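Local coordinates for protein probable Rab-related GTPase (Acanthamoeba polyphaga mimivirus, PDB 5XC5) that binds GTP with a magnesium ion as a viral Rab-family small GTPase and may take part in protein transport, at residues S70-K73 with M74-N78; N102-R105 with I106-T110. The protein carries 1 engineered substitution. One frame throughout, in Å; residues are numbered along the deposited sequence.

Contacts 1 and 2 lie in series along the chain, with their centres about 10 Å apart and each about 15 Å from the centre of the molecule. Contact 1 lies where the short helix 69-72 runs on into a 3-10 turn, contact 2 closes the long helix 91-107, and the two meet through Tyr76. Its ring atom CD1 comes within 3.7 Å of Leu104 CD1, and its CD2 within 3.6 Å of Asn107 CB. Further along, Asn78 CA packs 3.3 Å from Thr110 OG1. The side chain of Thr72 lies about 7 Å from GTP and about 9 Å from the magnesium ion. In contact 2, the side chain of Asp103 is about 10 Å from that of Ser13 in the GTP-binding loop.

Contact 1: residues S70-K73 with M74-N78; sequences SITK and MYYTN
A local helix-exit contact joins helix 69-72 to the 3-10 turn that follows and leads on toward strand 81-87, with Ile71, Thr72 and Lys73 meeting Met74, Tyr75 and Tyr76. Its backbone evidence is a run of i to i+3 bonds, the pairing of a 3-10 turn: Met74 N donates to Ile71 O at 3.0 Å, and Tyr75 N to Thr72 O at 3.0 Å; a third bond, Tyr76 N to Lys73 O, is weak. The same Lys73 O accepts from a water at 2.7 Å, and that water takes the N-H of Thr77, bridging the backbone as the chain leaves the turn.

Both tyrosines put CG beside the backbone N, but their rings are rotated differently, chi2 being 88° in Tyr75 and -34° in Tyr76. Tyr75 runs alongside Ile71, whose CG2 reaches its CE1 at 4.0 Å, while the ring presents its edge to Ile71 O. Tyr76 turns a face to the backbone: CA of Lys73 stands 4.0 Å from the ring centroid, 28° off the normal, as a CH-pi contact. Around the Tyr76 ring lie Trp100 of helix 91-107 and Ile9 and Ile11 of strand 6-12. Thr72 OG1 is hydrogen-bonded to Ala63 O. Following the Asp61-Thr62-Ala63-Gly64 segment, this short helix and its 3-10 exit belong to the switch II region of the Ras-like GTPase fold.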
ATOM      1  N   SER A  70      16.917  -5.562  -0.947  1.00 10.21           N
ATOM      2  CA  SER A  70      17.290  -6.679  -0.088  1.00 11.66           C
ATOM      3  C   SER A  70      16.971  -6.419   1.376  1.00 10.57           C
ATOM      4  O   SER A  70      17.002  -7.365   2.166  1.00 10.65           O
ATOM      5  CB  SER A  70      18.750  -7.100  -0.291  1.00 11.51           C
ATOM      6  OG  SER A  70      19.636  -6.137   0.235  1.00 10.89           O
ATOM      7  N   ILE A  71      16.655  -5.176   1.749  1.00  9.09           N
ATOM      8  CA  ILE A  71      16.063  -4.899   3.056  1.00  9.41           C
ATOM      9  C   ILE A  71      14.576  -5.199   3.033  1.00  9.16           C
ATOM     10  O   ILE A  71      14.055  -5.925   3.887  1.00  9.48           O
ATOM     11  CB  ILE A  71      16.290  -3.432   3.473  1.00  9.99           C
ATOM     12  CG1 ILE A  71      17.773  -3.074   3.515  1.00  9.98           C
ATOM     13  CG2 ILE A  71      15.620  -3.169   4.829  1.00 11.60           C
ATOM     14  CD1 ILE A  71      18.023  -1.593   3.817  1.00 10.81           C
ATOM     15  N   THR A  72      13.874  -4.642   2.050  1.00  8.53           N
ATOM     16  CA  THR A  72      12.425  -4.779   1.970  1.00  9.24           C
ATOM     17  C   THR A  72      12.003  -6.238   1.928  1.00 10.07           C
ATOM     18  O   THR A  72      10.997  -6.615   2.542  1.00 10.92           O
ATOM     19  CB  THR A  72      11.935  -4.009   0.744  1.00  9.97           C
ATOM     20  OG1 THR A  72      12.163  -2.612   0.980  1.00  9.33           O
ATOM     21  CG2 THR A  72      10.458  -4.262   0.478  1.00  9.62           C
ATOM     22  N   LYS A  73      12.780  -7.075   1.239  1.00 10.73           N
ATOM     23  CA  LYS A  73      12.471  -8.493   1.116  1.00 13.17           C
ATOM     24  C   LYS A  73      12.349  -9.166   2.478  1.00 13.10           C
ATOM     25  O   LYS A  73      11.559 -10.101   2.634  1.00 14.78           O
ATOM     26  CB  LYS A  73      13.572  -9.156   0.281  1.00 17.04           C
ATOM     27  CG  LYS A  73      13.490 -10.669   0.180  1.00 20.16           C
ATOM     28  CD  LYS A  73      14.525 -11.228  -0.811  1.00 23.64           C
ATOM     29  CE  LYS A  73      14.154 -10.924  -2.258  1.00 26.61           C
ATOM     30  NZ  LYS A  73      15.229 -11.285  -3.239  1.00 28.36           N
ATOM     31  N   MET A  74      13.097  -8.694   3.476  1.00 11.09           N
ATOM     32  CA  MET A  74      13.095  -9.330   4.793  1.00 10.83           C
ATOM     33  C   MET A  74      11.831  -9.052   5.584  1.00 14.46           C
ATOM     34  O   MET A  74      11.679  -9.602   6.683  1.00 17.63           O
ATOM     35  CB  MET A  74      14.333  -8.885   5.576  1.00 13.18           C
ATOM     36  CG  MET A  74      15.648  -9.313   4.931  1.00 12.91           C
ATOM     37  SD  MET A  74      15.766 -11.105   4.720  1.00 15.62           S
ATOM     38  CE  MET A  74      15.786 -11.629   6.421  1.00 19.12           C
ATOM     39  N   TYR A  75      10.919  -8.240   5.055  1.00 12.20           N
ATOM     40  CA  TYR A  75       9.682  -7.891   5.736  1.00 13.46           C
ATOM     41  C   TYR A  75       8.459  -8.564   5.132  1.00 14.11           C
ATOM     42  O   TYR A  75       7.351  -8.386   5.655  1.00 15.07           O
ATOM     43  CB  TYR A  75       9.536  -6.361   5.810  1.00 13.20           C
ATOM     44  CG  TYR A  75      10.600  -5.800   6.711  1.00 15.35           C
ATOM     45  CD1 TYR A  75      11.847  -5.449   6.210  1.00 15.85           C
ATOM     46  CD2 TYR A  75      10.392  -5.696   8.083  1.00 16.15           C
ATOM     47  CE1 TYR A  75      12.849  -4.979   7.044  1.00 15.61           C
ATOM     48  CE2 TYR A  75      11.387  -5.231   8.926  1.00 16.04           C
ATOM     49  CZ  TYR A  75      12.612  -4.869   8.401  1.00 18.33           C
ATOM     50  OH  TYR A  75      13.604  -4.404   9.237  1.00 21.23           O
ATOM     51  N   TYR A  76       8.633  -9.355   4.067  1.00 13.12           N
ATOM     52  CA  TYR A  76       7.501 -10.021   3.428  1.00 14.31           C
ATOM     53  C   TYR A  76       6.871 -11.063   4.340  1.00 16.81           C
ATOM     54  O   TYR A  76       5.643 -11.203   4.376  1.00 14.63           O
ATOM     55  CB  TYR A  76       7.958 -10.733   2.157  1.00 13.32           C
ATOM     56  CG  TYR A  76       8.341  -9.869   0.981  1.00 13.81           C
ATOM     57  CD1 TYR A  76       7.692  -8.663   0.715  1.00 16.02           C
ATOM     58  CD2 TYR A  76       9.334 -10.279   0.109  1.00 12.47           C
ATOM     59  CE1 TYR A  76       8.049  -7.894  -0.382  1.00 17.60           C
ATOM     60  CE2 TYR A  76       9.688  -9.520  -0.982  1.00 14.34           C
ATOM     61  CZ  TYR A  76       9.046  -8.334  -1.224  1.00 14.04           C
ATOM     62  OH  TYR A  76       9.413  -7.567  -2.317  1.00 17.64           O
ATOM     63  N   THR A  77       7.695 -11.840   5.039  1.00 17.59           N
ATOM     64  CA  THR A  77       7.205 -13.055   5.673  1.00 18.35           C
ATOM     65  C   THR A  77       6.183 -12.724   6.756  1.00 16.98           C
ATOM     66  O   THR A  77       6.289 -11.709   7.450  1.00 17.46           O
ATOM     67  CB  THR A  77       8.379 -13.865   6.235  1.00 21.99           C
ATOM     68  OG1 THR A  77       7.901 -15.115   6.747  1.00 28.83           O
ATOM     69  CG2 THR A  77       9.091 -13.106   7.335  1.00 19.12           C
ATOM     70  N   ASN A  78       5.164 -13.577   6.867  1.00 16.87           N
ATOM     71  CA  ASN A  78       4.103 -13.484   7.867  1.00 17.20           C
ATOM     72  C   ASN A  78       3.187 -12.284   7.673  1.00 17.73           C
ATOM     73  O   ASN A  78       2.431 -11.937   8.589  1.00 17.42           O
ATOM     74  CB  ASN A  78       4.633 -13.535   9.306  1.00 18.59           C
ATOM     75  CG  ASN A  78       5.320 -14.841   9.618  1.00 22.90           C
ATOM     76  OD1 ASN A  78       4.845 -15.909   9.230  1.00 27.47           O
ATOM     77  ND2 ASN A  78       6.448 -14.768  10.312  1.00 29.21           N
TER
HETATM   78  O   HOH W   1      10.617 -12.099   4.250  1.00 20.83           O

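Contact 2: residues N102-R105 with I106-T110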
ATOM      1  N   ASN A 102       4.538 -10.517  -7.312  1.00 12.33           N
ATOM      2  CA  ASN A 102       5.206 -11.786  -7.574  1.00 12.93           C
ATOM      3  C   ASN A 102       6.237 -12.091  -6.498  1.00 13.02           C
ATOM      4  O   ASN A 102       6.302 -13.213  -5.986  1.00 12.95           O
ATOM      5  CB  ASN A 102       5.874 -11.739  -8.944  1.00 15.43           C
ATOM      6  CG  ASN A 102       6.699 -12.970  -9.221  1.00 20.23           C
ATOM      7  OD1 ASN A 102       6.155 -14.032  -9.526  1.00 25.77           O
ATOM      8  ND2 ASN A 102       8.021 -12.840  -9.108  1.00 21.88           N
ATOM      9  N   ASP A 103       7.038 -11.091  -6.128  1.00 12.92           N
ATOM     10  CA  ASP A 103       8.087 -11.293  -5.134  1.00 13.36           C
ATOM     11  C   ASP A 103       7.505 -11.553  -3.755  1.00 12.73           C
ATOM     12  O   ASP A 103       8.003 -12.410  -3.016  1.00 13.59           O
ATOM     13  CB  ASP A 103       8.993 -10.067  -5.106  1.00 14.74           C
ATOM     14  CG  ASP A 103       9.915 -10.011  -6.294  0.53 17.00           C
ATOM     15  OD1 ASP A 103       9.816 -10.913  -7.154  0.53 18.52           O
ATOM     16  OD2 ASP A 103      10.730  -9.070  -6.372  0.53 17.80           O
ATOM     17  N   LEU A 104       6.477 -10.797  -3.370  1.00 12.37           N
ATOM     18  CA  LEU A 104       5.799 -11.073  -2.112  1.00 11.96           C
ATOM     19  C   LEU A 104       5.334 -12.523  -2.061  1.00 12.86           C
ATOM     20  O   LEU A 104       5.523 -13.210  -1.054  1.00 12.42           O
ATOM     21  CB  LEU A 104       4.613 -10.116  -1.943  1.00 13.07           C
ATOM     22  CG  LEU A 104       3.644 -10.408  -0.796  1.00 15.51           C
ATOM     23  CD1 LEU A 104       4.306 -10.247   0.555  1.00 17.82           C
ATOM     24  CD2 LEU A 104       2.429  -9.494  -0.907  1.00 17.27           C
ATOM     25  N   ARG A 105       4.741 -13.011  -3.150  1.00 12.31           N
ATOM     26  CA  ARG A 105       4.164 -14.351  -3.119  1.00 11.17           C
ATOM     27  C   ARG A 105       5.221 -15.450  -3.097  1.00 12.55           C
ATOM     28  O   ARG A 105       4.987 -16.508  -2.507  1.00 14.50           O
ATOM     29  CB  ARG A 105       3.153 -14.523  -4.251  1.00 11.55           C
ATOM     30  CG  ARG A 105       1.825 -13.830  -3.921  1.00 12.23           C
ATOM     31  CD  ARG A 105       0.921 -13.680  -5.123  1.00 13.56           C
ATOM     32  NE  ARG A 105      -0.407 -13.224  -4.712  1.00 13.86           N
ATOM     33  CZ  ARG A 105      -1.330 -12.748  -5.545  1.00 14.88           C
ATOM     34  NH1 ARG A 105      -1.080 -12.640  -6.836  1.00 15.78           N
ATOM     35  NH2 ARG A 105      -2.504 -12.362  -5.069  1.00 18.62           N
ATOM     36  N   ILE A 106       6.386 -15.212  -3.702  1.00 13.78           N
ATOM     37  CA  ILE A 106       7.505 -16.149  -3.587  1.00 13.22           C
ATOM     38  C   ILE A 106       7.931 -16.303  -2.136  1.00 16.88           C
ATOM     39  O   ILE A 106       8.305 -17.395  -1.693  1.00 17.50           O
ATOM     40  CB  ILE A 106       8.677 -15.677  -4.466  1.00 15.01           C
ATOM     41  CG1 ILE A 106       8.358 -15.871  -5.944  1.00 15.09           C
ATOM     42  CG2 ILE A 106       9.979 -16.382  -4.071  1.00 16.38           C
ATOM     43  CD1 ILE A 106       9.310 -15.138  -6.857  1.00 18.51           C
ATOM     44  N   ASN A 107       7.887 -15.218  -1.373  1.00 13.71           N
ATOM     45  CA  ASN A 107       8.454 -15.199  -0.035  1.00 15.20           C
ATOM     46  C   ASN A 107       7.427 -15.352   1.074  1.00 16.83           C
ATOM     47  O   ASN A 107       7.815 -15.542   2.230  1.00 20.95           O
ATOM     48  CB  ASN A 107       9.228 -13.899   0.179  1.00 14.37           C
ATOM     49  CG  ASN A 107      10.512 -13.859  -0.611  1.00 14.76           C
ATOM     50  OD1 ASN A 107      11.526 -14.408  -0.181  1.00 17.85           O
ATOM     51  ND2 ASN A 107      10.483 -13.215  -1.765  1.00 14.28           N
ATOM     52  N   CYS A 108       6.140 -15.280   0.764  1.00 15.29           N
ATOM     53  CA  CYS A 108       5.118 -15.253   1.793  1.00 19.23           C
ATOM     54  C   CYS A 108       3.905 -15.992   1.269  1.00 15.90           C
ATOM     55  O   CYS A 108       3.434 -15.713   0.162  1.00 17.09           O
ATOM     56  CB  CYS A 108       4.743 -13.803   2.134  1.00 16.55           C
ATOM     57  SG  CYS A 108       3.364 -13.614   3.284  1.00 20.65           S
ATOM     58  N   HIS A 109       3.404 -16.935   2.061  1.00 16.99           N
ATOM     59  CA  HIS A 109       2.197 -17.672   1.725  1.00 18.69           C
ATOM     60  C   HIS A 109       1.012 -17.277   2.595  1.00 19.62           C
ATOM     61  O   HIS A 109      -0.074 -17.834   2.423  1.00 22.88           O
ATOM     62  CB  HIS A 109       2.454 -19.182   1.831  1.00 20.86           C
ATOM     63  N   THR A 110       1.190 -16.321   3.511  1.00 21.52           N
ATOM     64  CA  THR A 110       0.202 -16.010   4.535  1.00 19.57           C
ATOM     65  C   THR A 110      -0.682 -14.814   4.196  1.00 19.50           C
ATOM     66  O   THR A 110      -1.619 -14.529   4.947  1.00 21.27           O
ATOM     67  CB  THR A 110       0.893 -15.762   5.880  1.00 20.02           C
ATOM     68  OG1 THR A 110       1.829 -14.684   5.755  1.00 20.99           O
ATOM     69  CG2 THR A 110       1.633 -17.008   6.332  1.00 21.90           C
TER
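The side-chain amides of Asn107 and Asn102 are met in contrasting ways, one in its plane and the other over a face. Asn107 ND2 donates to Asp103 O at 2.9 Å and 163°, with the acceptor only 11° out of the amide plane. Over one face of the Asn102 amide, near its nitrogen, the methyl end of Ile106 passes slantwise, CD1 lying 3.5 Å from ND2 and well above the amide plane. With CG placed beside its own backbone N (chi1 -71°), Asn107 folds back along the helix, so that its main-chain N and its ND2 both bond Asp103 O, from opposite faces of the carbonyl plane.

The regular helical bond from Ile106 N to Asn102 O is 3.0 Å. At the end of the helix the pattern slackens: Leu104 O receives weak bonds from both Asn107 N and Cys108 N, and Cys108 is the first residue to leave helical backbone angles. On the inner side Leu104 CD1 packs against Cys108 CB at 3.9 Å, and Leu104 also touches Ile114 of strand 113-119, which the chain enters next in this beta-alpha-beta unit. Arg105 points elsewhere, its NH1 bonded to Asn142 O. Chemically, the ND2 bond, lying in the plane of the Asn107 amide, helps to fix the rotation of that group, while the main-chain N-H holds the other face of Asp103 O; the last turn thus gains a side-chain bond where the main-chain bonds weaken.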